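Local atomic coordinates of protein Pcdhgc3 (Mus musculus, PDB entry 4ZI8), a protein that probably acts as a calcium-dependent cell-adhesion protein that may take part in establishing and maintaining specific neuronal connections in the brain. Residues D117-T127 against E147-N157; A279-L287 against K297-H308. All coordinates share one frame; numbering follows the deposited sequence. Where two conformers were deposited one is given.

How the contacts relate
The chain comprises three consecutive extracellular cadherin (EC) repeats, EC1 to EC3, and the two contacts lie in series along this elongated rod, their centres 78 Å apart and their nearest atoms about 49 Å apart. Contact 1 (117-127 with 147-157) is at the EC1-EC2 junction, where its residues bind three calcium ions. Contact 2 (279-287 with 297-308) lies near the far end of EC3. There Asp-301 and Glu-303 bind calcium in another structure of this protein. Contact 1 is thus a filled metal junction, whereas contact 2 is backbone and apolar packing beside a turn whose Asp-301 and Glu-303 carry no calcium in this three-repeat fragment.

Contact 1: D117-T127 against E147-N157; sequences DINDNNPSFPT and ESAHDPDVGSN. With CA (calcium ion), chain O; CA (calcium ion), chain N; CA (calcium ion), chain P.
Segments 117-127 and 147-157 run antiparallel, joined by the single hydrogen-bonded pair Ser-124/His-150; from there 147-157 leads on to the ions, while 117-127 has come from them. Together they carry the cadherin DxNDN linker (residues 117-121) and the DxD motif (151-153) of the calcium-binding EC1-EC2 junction. Asp-153 straddles two ions: OD1 binds the calcium ion of chain O, and OD2 lies 2.5 Å from the calcium ion of chain N. Both oxygens are also gripped by Asn-121. Its ND2 donates to Asp-153 OD1 at 2.7 Å, on the syn side but 28° out of the carboxylate plane, while its backbone N-H is taken, in a bent bond, by the syn lone pair of OD2. Asp-151 embraces the calcium ion of chain N with both oxygens, and its OD1 takes the N-H of Asp-153 in an Asx turn. Asn-119 OD1, Asn-121 O and Asn-157 O join them, and Asp-208 completes the protein shell. Asp-120 bridges in its turn, OD1 to the calcium ion of chain O and OD2, at 2.2 Å, to that of chain P; Glu-29, Glu-30 and Glu-85 of the first repeat supply further ligands. The flat amides of Asn-119 and Asn-157 stack with their planes 10° apart.

Farther along, Phe-125 lays one ring face on Ala-149 CB, which sits 3.9 Å from the centroid, while Glu-147 O meets the ring edge. Strands 199-208 and 215-225 of the second repeat pack against the same ring. Asp-117 has CG anti to its N (chi1 -169°), which places OD1 on the calcium ion of chain O and turns OD2 to the other loop. There OD2 is clasped from opposite faces of the carboxylate, by Val-154 N at 3.0 Å and Asn-157 ND2 at 2.8 Å.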
loop_
_atom_site.group_PDB
_atom_site.type_symbol
_atom_site.label_atom_id
_atom_site.label_comp_id
_atom_site.label_asym_id
_atom_site.label_seq_id
_atom_site.Cartn_x
_atom_site.Cartn_y
_atom_site.Cartn_z
ATOM N N ASP B 117 -11.226 34.877 -24.180
ATOM C CA ASP B 117 -11.051 33.417 -24.268
ATOM C C ASP B 117 -12.119 32.744 -25.058
ATOM O O ASP B 117 -13.282 33.068 -24.905
ATOM C CB ASP B 117 -11.032 32.795 -22.867
ATOM C CG ASP B 117 -10.579 31.341 -22.876
ATOM O OD1 ASP B 117 -9.612 31.009 -23.595
ATOM O OD2 ASP B 117 -11.164 30.519 -22.138
ATOM N N ILE B 118 -11.750 31.783 -25.905
ATOM C CA ILE B 118 -12.752 30.864 -26.413
ATOM C C ILE B 118 -12.335 29.460 -25.981
ATOM O O ILE B 118 -11.161 29.204 -25.641
ATOM C CB ILE B 118 -12.944 30.945 -27.980
ATOM C CG1 ILE B 118 -11.735 30.373 -28.701
ATOM C CG2 ILE B 118 -13.210 32.423 -28.437
ATOM C CD1 ILE B 118 -11.816 30.451 -30.243
ATOM N N ASN B 119 -13.292 28.556 -25.964
ATOM C CA ASN B 119 -12.993 27.196 -25.527
ATOM C C ASN B 119 -12.398 26.348 -26.636
ATOM O O ASN B 119 -13.009 25.327 -27.050
ATOM C CB ASN B 119 -14.236 26.496 -24.966
ATOM C CG ASN B 119 -13.849 25.269 -24.122
ATOM O OD1 ASN B 119 -12.732 25.205 -23.606
ATOM N ND2 ASN B 119 -14.731 24.282 -24.030
ATOM N N ASP B 120 -11.197 26.735 -27.091
ATOM C CA ASP B 120 -10.504 26.032 -28.169
ATOM C C ASP B 120 -9.533 24.962 -27.671
ATOM O O ASP B 120 -8.806 24.370 -28.481
ATOM C CB ASP B 120 -9.751 27.024 -29.079
ATOM C CG ASP B 120 -8.890 28.040 -28.312
ATOM O OD1 ASP B 120 -9.032 28.183 -27.082
ATOM O OD2 ASP B 120 -8.099 28.778 -28.967
ATOM N N ASN B 121 -9.541 24.656 -26.373
ATOM C CA ASN B 121 -8.714 23.532 -25.876
ATOM C C ASN B 121 -9.466 22.489 -25.039
ATOM O O ASN B 121 -10.293 22.840 -24.150
ATOM C CB ASN B 121 -7.549 24.079 -25.047
ATOM C CG ASN B 121 -6.617 24.973 -25.850
ATOM O OD1 ASN B 121 -5.621 24.499 -26.421
ATOM N ND2 ASN B 121 -6.927 26.279 -25.902
ATOM N N ASN B 122 -9.185 21.222 -25.338
ATOM C CA ASN B 122 -9.507 20.087 -24.455
ATOM C C ASN B 122 -8.663 20.140 -23.206
ATOM O O ASN B 122 -7.542 20.629 -23.252
ATOM C CB ASN B 122 -9.216 18.745 -25.122
ATOM C CG ASN B 122 -9.988 18.521 -26.383
ATOM O OD1 ASN B 122 -11.127 18.938 -26.513
ATOM N ND2 ASN B 122 -9.374 17.802 -27.323
ATOM N N PRO B 123 -9.155 19.561 -22.099
ATOM C CA PRO B 123 -8.182 19.255 -21.049
ATOM C C PRO B 123 -7.175 18.263 -21.611
ATOM O O PRO B 123 -7.508 17.642 -22.614
ATOM C CB PRO B 123 -9.037 18.628 -19.929
ATOM C CG PRO B 123 -10.436 19.082 -20.197
ATOM C CD PRO B 123 -10.540 19.299 -21.696
ATOM N N SER B 124 -5.968 18.163 -21.058
ATOM C CA SER B 124 -5.080 17.075 -21.424
ATOM C C SER B 124 -4.400 16.504 -20.188
ATOM O O SER B 124 -4.197 17.189 -19.190
ATOM C CB SER B 124 -4.019 17.519 -22.434
ATOM O OG SER B 124 -3.130 18.447 -21.853
ATOM N N PHE B 125 -4.073 15.226 -20.268
ATOM C CA PHE B 125 -3.307 14.542 -19.222
ATOM C C PHE B 125 -1.854 14.474 -19.621
ATOM O O PHE B 125 -1.546 14.340 -20.791
ATOM C CB PHE B 125 -3.831 13.133 -19.010
ATOM C CG PHE B 125 -5.147 13.063 -18.312
ATOM C CD1 PHE B 125 -5.219 13.153 -16.944
ATOM C CD2 PHE B 125 -6.307 12.866 -19.025
ATOM C CE1 PHE B 125 -6.420 13.052 -16.300
ATOM C CE2 PHE B 125 -7.517 12.762 -18.387
ATOM C CZ PHE B 125 -7.579 12.846 -17.025
ATOM N N PRO B 126 -0.938 14.543 -18.655
ATOM C CA PRO B 126 0.468 14.494 -19.036
ATOM C C PRO B 126 0.979 13.110 -19.478
ATOM O O PRO B 126 2.080 13.043 -19.985
ATOM C CB PRO B 126 1.171 14.939 -17.757
ATOM C CG PRO B 126 0.305 14.457 -16.685
ATOM C CD PRO B 126 -1.099 14.699 -17.203
ATOM N N THR B 127 0.218 12.036 -19.295
ATOM C CA THR B 127 0.654 10.733 -19.806
ATOM C C THR B 127 -0.530 10.076 -20.485
ATOM O O THR B 127 -1.659 10.494 -20.295
ATOM C CB THR B 127 1.212 9.798 -18.711
ATOM O OG1 THR B 127 0.153 9.397 -17.837
ATOM C CG2 THR B 127 2.289 10.495 -17.902
ATOM N N GLU B 147 -3.533 10.946 -11.951
ATOM C CA GLU B 147 -2.882 12.031 -12.692
ATOM C C GLU B 147 -3.865 13.175 -12.903
ATOM O O GLU B 147 -5.039 12.926 -13.174
ATOM C CB GLU B 147 -2.374 11.548 -14.054
ATOM C CG GLU B 147 -1.520 10.314 -14.013
ATOM C CD GLU B 147 -0.043 10.626 -14.021
ATOM O OE1 GLU B 147 0.321 11.831 -13.966
ATOM O OE2 GLU B 147 0.749 9.661 -14.094
ATOM N N SER B 148 -3.388 14.410 -12.775
ATOM C CA SER B 148 -4.213 15.594 -13.019
ATOM C C SER B 148 -4.275 15.936 -14.498
ATOM O O SER B 148 -3.293 15.775 -15.214
ATOM C CB SER B 148 -3.658 16.812 -12.290
ATOM O OG SER B 148 -3.645 16.631 -10.893
ATOM N N ALA B 149 -5.409 16.444 -14.945
ATOM C CA ALA B 149 -5.488 17.028 -16.271
ATOM C C ALA B 149 -5.302 18.525 -16.152
ATOM O O ALA B 149 -5.558 19.101 -15.091
ATOM C CB ALA B 149 -6.808 16.726 -16.909
ATOM N N HIS B 150 -4.871 19.144 -17.242
ATOM C CA HIS B 150 -4.786 20.596 -17.322
ATOM C C HIS B 150 -5.575 21.074 -18.543
ATOM O O HIS B 150 -5.582 20.409 -19.563
ATOM C CB HIS B 150 -3.331 21.046 -17.414
ATOM C CG HIS B 150 -3.172 22.527 -17.544
ATOM N ND1 HIS B 150 -3.664 23.414 -16.609
ATOM C CD2 HIS B 150 -2.590 23.281 -18.512
ATOM C CE1 HIS B 150 -3.391 24.651 -16.993
ATOM N NE2 HIS B 150 -2.733 24.596 -18.138
ATOM N N ASP B 151 -6.239 22.213 -18.427
ATOM C CA ASP B 151 -6.936 22.843 -19.553
ATOM C C ASP B 151 -6.447 24.285 -19.593
ATOM O O ASP B 151 -6.606 25.008 -18.610
ATOM C CB ASP B 151 -8.452 22.776 -19.358
ATOM C CG ASP B 151 -9.252 23.170 -20.597
ATOM O OD1 ASP B 151 -8.973 24.215 -21.235
ATOM O OD2 ASP B 151 -10.193 22.410 -20.925
ATOM N N PRO B 152 -5.815 24.700 -20.700
ATOM C CA PRO B 152 -5.179 26.022 -20.723
ATOM C C PRO B 152 -6.132 27.199 -20.971
ATOM O O PRO B 152 -5.661 28.327 -20.914
ATOM C CB PRO B 152 -4.171 25.906 -21.873
ATOM C CG PRO B 152 -4.806 24.916 -22.814
ATOM C CD PRO B 152 -5.540 23.919 -21.921
ATOM N N ASP B 153 -7.409 26.956 -21.250
ATOM C CA ASP B 153 -8.395 28.017 -21.370
ATOM C C ASP B 153 -8.671 28.555 -19.958
ATOM O O ASP B 153 -8.101 28.062 -18.981
ATOM C CB ASP B 153 -9.680 27.505 -22.042
ATOM C CG ASP B 153 -9.431 26.901 -23.419
ATOM O OD1 ASP B 153 -8.646 27.491 -24.198
ATOM O OD2 ASP B 153 -9.995 25.817 -23.727
ATOM N N VAL B 154 -9.528 29.564 -19.839
ATOM C CA VAL B 154 -9.773 30.156 -18.532
ATOM C C VAL B 154 -11.243 30.203 -18.221
ATOM O O VAL B 154 -12.089 29.910 -19.066
ATOM C CB VAL B 154 -9.169 31.586 -18.402
ATOM C CG1 VAL B 154 -7.659 31.511 -18.270
ATOM C CG2 VAL B 154 -9.582 32.491 -19.575
ATOM N N GLY B 155 -11.548 30.557 -16.978
ATOM C CA GLY B 155 -12.921 30.585 -16.520
ATOM C C GLY B 155 -13.617 29.248 -16.691
ATOM O O GLY B 155 -13.074 28.165 -16.369
ATOM N N SER B 156 -14.822 29.311 -17.246
ATOM C CA SER B 156 -15.616 28.108 -17.390
ATOM C C SER B 156 -15.035 27.218 -18.445
ATOM O O SER B 156 -15.367 26.041 -18.488
ATOM C CB SER B 156 -17.061 28.451 -17.721
ATOM O OG SER B 156 -17.717 28.871 -16.547
ATOM N N ASN B 157 -14.140 27.752 -19.271
ATOM C CA ASN B 157 -13.516 26.949 -20.315
ATOM C C ASN B 157 -12.353 26.083 -19.820
ATOM O O ASN B 157 -11.853 25.218 -20.558
ATOM C CB ASN B 157 -13.038 27.838 -21.455
ATOM C CG ASN B 157 -14.178 28.624 -22.091
ATOM O OD1 ASN B 157 -15.305 28.138 -22.168
ATOM N ND2 ASN B 157 -13.900 29.864 -22.500
HETATM CA CA CA O . -8.886 29.582 -25.238
HETATM CA CA CA N . -11.129 24.082 -22.414
HETATM CA CA CA P . -6.221 29.733 -28.249
HETATM O O HOH W 1 -15.913 31.550 -23.388
HETATM O O HOH W 2 -5.303 27.518 -28.503
HETATM O O HOH W 3 -3.009 21.305 -21.306
#

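Contact 2: A279-L287 against K297-H308; sequences AGVRELFAL and KGRLDFEDTKLH
Leu-284 O, at the end of helix 281-284, receives two backbone bonds from the other segment, from Lys-297 N at 2.8 Å and from Gly-298 N at 2.9 Å. Both donors approach above the same face of the carbonyl plane. Two successive N-H groups thus share the last carbonyl of the helix, at the open end of the hairpin formed by strands 285-287 and 293-296, in which Ala-286 is backbone-bonded to Thr-295. Gly-298 passes close over the helix end, next to Glu-283 O.

The polar side-chain contact is made by Lys-297. With CG anti to the backbone N (chi1 178°) and the chain extended beyond it, the aliphatic part runs along the last turn of the helix and brings NZ within 2.7 Å of Arg-282 O, a hydrogen bond. Glu-283 OE1 adds only a long salt bridge to NZ, at 3.9 Å.

Apolar and aromatic packing fills the inner side. Leu-284 divides its two methyls: CD1 meets Leu-300 CD2 at 3.9 Å, whereas CD2 sits over a face of the His-308 ring, 3.6 Å from its centroid, in a CH-pi contact. Thr-305 CG2 covers the opposite face, clamping the imidazole between two methyl groups. Phe-285 turns its edge to the His-308 ring in a T-shaped pair, centroids 5.6 Å apart and planes at 75°, and it also packs on Phe-273, Leu-294 and Ile-310 in the domain interior.

Within 297-308, Asp-301 OD1 accepts from Asp-304 N at 2.9 Å in an Asx motif, and OD2 forms a salt bridge with Arg-299. Leu-300 to Glu-303 form the LDxE sequence of a cadherin repeat, in which Asp-301 and Glu-303 bind calcium in another structure of this protein. The packing thus ties the helix and hairpin of the EC3 beta sandwich to a calcium-binding turn at its end.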
loop_
_atom_site.group_PDB
_atom_site.type_symbol
_atom_site.label_atom_id
_atom_site.label_comp_id
_atom_site.label_asym_id
_atom_site.label_seq_id
_atom_site.Cartn_x
_atom_site.Cartn_y
_atom_site.Cartn_z
ATOM N N ALA B 279 5.251 -39.617 18.844
ATOM C CA ALA B 279 6.666 -39.846 18.598
ATOM C C ALA B 279 6.876 -41.148 17.826
ATOM O O ALA B 279 6.294 -42.184 18.154
ATOM C CB ALA B 279 7.429 -39.886 19.901
ATOM N N GLY B 280 7.697 -41.099 16.793
ATOM C CA GLY B 280 8.006 -42.318 16.083
ATOM C C GLY B 280 7.387 -42.277 14.714
ATOM O O GLY B 280 7.736 -43.095 13.847
ATOM N N VAL B 281 6.453 -41.348 14.490
ATOM C CA VAL B 281 5.806 -41.325 13.181
ATOM C C VAL B 281 6.866 -41.051 12.097
ATOM O O VAL B 281 6.812 -41.640 11.014
ATOM C CB VAL B 281 4.646 -40.288 13.105
ATOM C CG1 VAL B 281 5.122 -38.899 13.506
ATOM C CG2 VAL B 281 4.062 -40.249 11.715
ATOM N N ARG B 282 7.845 -40.211 12.415
ATOM C CA ARG B 282 8.900 -39.826 11.483
ATOM C C ARG B 282 9.918 -40.918 11.266
ATOM O O ARG B 282 10.677 -40.887 10.292
ATOM C CB ARG B 282 9.628 -38.577 11.982
ATOM C CG ARG B 282 8.876 -37.301 11.704
ATOM C CD ARG B 282 9.574 -36.076 12.274
ATOM N NE ARG B 282 8.832 -34.862 11.933
ATOM C CZ ARG B 282 7.765 -34.410 12.593
ATOM N NH1 ARG B 282 7.288 -35.069 13.655
ATOM N NH2 ARG B 282 7.169 -33.292 12.184
ATOM N N GLU B 283 9.961 -41.871 12.193
ATOM C CA GLU B 283 10.875 -42.976 12.073
ATOM C C GLU B 283 10.223 -44.117 11.314
ATOM O O GLU B 283 10.893 -44.898 10.657
ATOM C CB GLU B 283 11.337 -43.420 13.462
ATOM C CG GLU B 283 12.111 -42.331 14.205
ATOM C CD GLU B 283 13.489 -42.099 13.612
ATOM O OE1 GLU B 283 13.844 -42.829 12.660
ATOM O OE2 GLU B 283 14.228 -41.202 14.093
ATOM N N LEU B 284 8.909 -44.212 11.388
ATOM C CA LEU B 284 8.212 -45.320 10.763
ATOM C C LEU B 284 7.737 -44.968 9.354
ATOM O O LEU B 284 7.698 -45.830 8.471
ATOM C CB LEU B 284 7.035 -45.753 11.639
ATOM C CG LEU B 284 6.216 -46.926 11.108
ATOM C CD1 LEU B 284 7.120 -48.132 10.802
ATOM C CD2 LEU B 284 5.141 -47.318 12.118
ATOM N N PHE B 285 7.394 -43.699 9.144
ATOM C CA PHE B 285 6.907 -43.243 7.851
ATOM C C PHE B 285 7.769 -42.111 7.299
ATOM O O PHE B 285 8.526 -41.476 8.033
ATOM C CB PHE B 285 5.447 -42.790 7.959
ATOM C CG PHE B 285 4.516 -43.882 8.387
ATOM C CD1 PHE B 285 4.045 -44.804 7.463
ATOM C CD2 PHE B 285 4.135 -44.004 9.715
ATOM C CE1 PHE B 285 3.193 -45.827 7.857
ATOM C CE2 PHE B 285 3.286 -45.026 10.126
ATOM C CZ PHE B 285 2.816 -45.944 9.197
ATOM N N ALA B 286 7.654 -41.882 5.993
ATOM C CA ALA B 286 8.285 -40.745 5.351
ATOM C C ALA B 286 7.223 -40.029 4.511
ATOM O O ALA B 286 6.265 -40.649 4.039
ATOM C CB ALA B 286 9.451 -41.174 4.508
ATOM N N LEU B 287 7.388 -38.729 4.325
ATOM C CA LEU B 287 6.395 -37.958 3.626
ATOM C C LEU B 287 7.093 -36.967 2.686
ATOM O O LEU B 287 7.916 -36.162 3.124
ATOM C CB LEU B 287 5.499 -37.225 4.625
ATOM C CG LEU B 287 4.504 -36.227 4.021
ATOM C CD1 LEU B 287 3.343 -36.926 3.331
ATOM C CD2 LEU B 287 3.995 -35.279 5.113
ATOM N N LYS B 297 8.887 -46.187 6.010
ATOM C CA LYS B 297 10.285 -45.893 6.266
ATOM C C LYS B 297 10.904 -46.938 7.191
ATOM O O LYS B 297 11.998 -47.432 6.933
ATOM C CB LYS B 297 10.417 -44.493 6.875
ATOM C CG LYS B 297 11.833 -44.093 7.228
ATOM C CD LYS B 297 11.875 -42.666 7.773
ATOM C CE LYS B 297 13.135 -42.421 8.596
ATOM N NZ LYS B 297 13.133 -41.075 9.254
ATOM N N GLY B 298 10.208 -47.266 8.279
ATOM C CA GLY B 298 10.719 -48.227 9.247
ATOM C C GLY B 298 10.172 -49.615 8.975
ATOM O O GLY B 298 9.932 -49.979 7.826
ATOM N N ARG B 299 9.991 -50.418 10.019
ATOM C CA ARG B 299 9.430 -51.752 9.833
ATOM C C ARG B 299 8.106 -51.887 10.562
ATOM O O ARG B 299 8.040 -51.730 11.769
ATOM C CB ARG B 299 10.394 -52.833 10.322
ATOM C CG ARG B 299 9.855 -54.239 10.093
ATOM C CD ARG B 299 10.764 -55.302 10.690
ATOM N NE ARG B 299 10.742 -55.327 12.155
ATOM C CZ ARG B 299 9.826 -55.962 12.891
ATOM N NH1 ARG B 299 8.833 -56.620 12.305
ATOM N NH2 ARG B 299 9.898 -55.934 14.218
ATOM N N LEU B 300 7.046 -52.174 9.822
ATOM C CA LEU B 300 5.760 -52.454 10.443
ATOM C C LEU B 300 5.829 -53.776 11.185
ATOM O O LEU B 300 6.662 -54.623 10.885
ATOM C CB LEU B 300 4.650 -52.501 9.401
ATOM C CG LEU B 300 4.423 -51.229 8.572
ATOM C CD1 LEU B 300 3.341 -51.482 7.565
ATOM C CD2 LEU B 300 4.032 -50.076 9.458
ATOM N N ASP B 301 4.957 -53.941 12.167
ATOM C CA ASP B 301 4.842 -55.215 12.848
ATOM C C ASP B 301 3.414 -55.399 13.326
ATOM O O ASP B 301 2.923 -54.622 14.157
ATOM C CB ASP B 301 5.803 -55.295 14.019
ATOM C CG ASP B 301 5.834 -56.678 14.634
ATOM O OD1 ASP B 301 4.794 -57.120 15.142
ATOM O OD2 ASP B 301 6.895 -57.322 14.601
ATOM N N PHE B 302 2.747 -56.415 12.787
ATOM C CA PHE B 302 1.322 -56.603 13.023
ATOM C C PHE B 302 1.047 -56.943 14.491
ATOM O O PHE B 302 0.049 -56.515 15.056
ATOM C CB PHE B 302 0.779 -57.687 12.079
ATOM C CG PHE B 302 -0.657 -58.089 12.344
ATOM C CD1 PHE B 302 -1.719 -57.353 11.821
ATOM C CD2 PHE B 302 -0.944 -59.235 13.087
ATOM C CE1 PHE B 302 -3.025 -57.736 12.051
ATOM C CE2 PHE B 302 -2.260 -59.616 13.322
ATOM C CZ PHE B 302 -3.293 -58.872 12.797
ATOM N N GLU B 303 1.941 -57.693 15.115
ATOM C CA GLU B 303 1.722 -58.063 16.510
ATOM C C GLU B 303 2.006 -56.873 17.439
ATOM O O GLU B 303 1.406 -56.757 18.498
ATOM C CB GLU B 303 2.565 -59.296 16.885
ATOM C CG GLU B 303 2.283 -60.514 15.985
ATOM C CD GLU B 303 2.996 -60.461 14.623
ATOM O OE1 GLU B 303 4.196 -60.120 14.594
ATOM O OE2 GLU B 303 2.366 -60.763 13.582
ATOM N N ASP B 304 2.875 -55.956 17.023
ATOM C CA ASP B 304 3.154 -54.777 17.847
ATOM C C ASP B 304 2.063 -53.717 17.709
ATOM O O ASP B 304 1.555 -53.190 18.714
ATOM C CB ASP B 304 4.513 -54.177 17.483
ATOM C CG ASP B 304 5.670 -55.076 17.875
ATOM O OD1 ASP B 304 5.464 -56.015 18.685
ATOM O OD2 ASP B 304 6.795 -54.847 17.377
ATOM N N THR B 305 1.703 -53.398 16.472
ATOM C CA THR B 305 0.710 -52.358 16.238
ATOM C C THR B 305 -0.085 -52.627 14.975
ATOM O O THR B 305 0.483 -52.680 13.890
ATOM C CB THR B 305 1.378 -50.972 16.126
ATOM O OG1 THR B 305 2.192 -50.752 17.283
ATOM C CG2 THR B 305 0.325 -49.884 16.041
ATOM N N LYS B 306 -1.400 -52.762 15.123
ATOM C CA LYS B 306 -2.274 -53.124 14.019
ATOM C C LYS B 306 -2.755 -51.932 13.207
ATOM O O LYS B 306 -3.150 -52.085 12.052
ATOM C CB LYS B 306 -3.479 -53.886 14.547
ATOM C CG LYS B 306 -3.118 -55.273 15.040
ATOM C CD LYS B 306 -4.236 -55.906 15.852
ATOM C CE LYS B 306 -3.815 -57.297 16.310
ATOM N NZ LYS B 306 -2.405 -57.305 16.800
ATOM N N LEU B 307 -2.741 -50.757 13.817
ATOM C CA LEU B 307 -3.298 -49.590 13.175
ATOM C C LEU B 307 -2.478 -48.357 13.540
ATOM O O LEU B 307 -2.242 -48.103 14.719
ATOM C CB LEU B 307 -4.759 -49.402 13.585
ATOM C CG LEU B 307 -5.425 -48.121 13.052
ATOM C CD1 LEU B 307 -5.499 -48.073 11.517
ATOM C CD2 LEU B 307 -6.809 -47.912 13.664
ATOM N N HIS B 308 -2.045 -47.607 12.532
ATOM C CA HIS B 308 -1.345 -46.345 12.763
ATOM C C HIS B 308 -2.228 -45.188 12.308
ATOM O O HIS B 308 -2.826 -45.262 11.230
ATOM C CB HIS B 308 0.000 -46.329 12.022
ATOM C CG HIS B 308 0.934 -47.424 12.441
ATOM N ND1 HIS B 308 1.751 -47.328 13.550
ATOM C CD2 HIS B 308 1.168 -48.649 11.906
ATOM C CE1 HIS B 308 2.437 -48.453 13.686
ATOM N NE2 HIS B 308 2.109 -49.262 12.694
#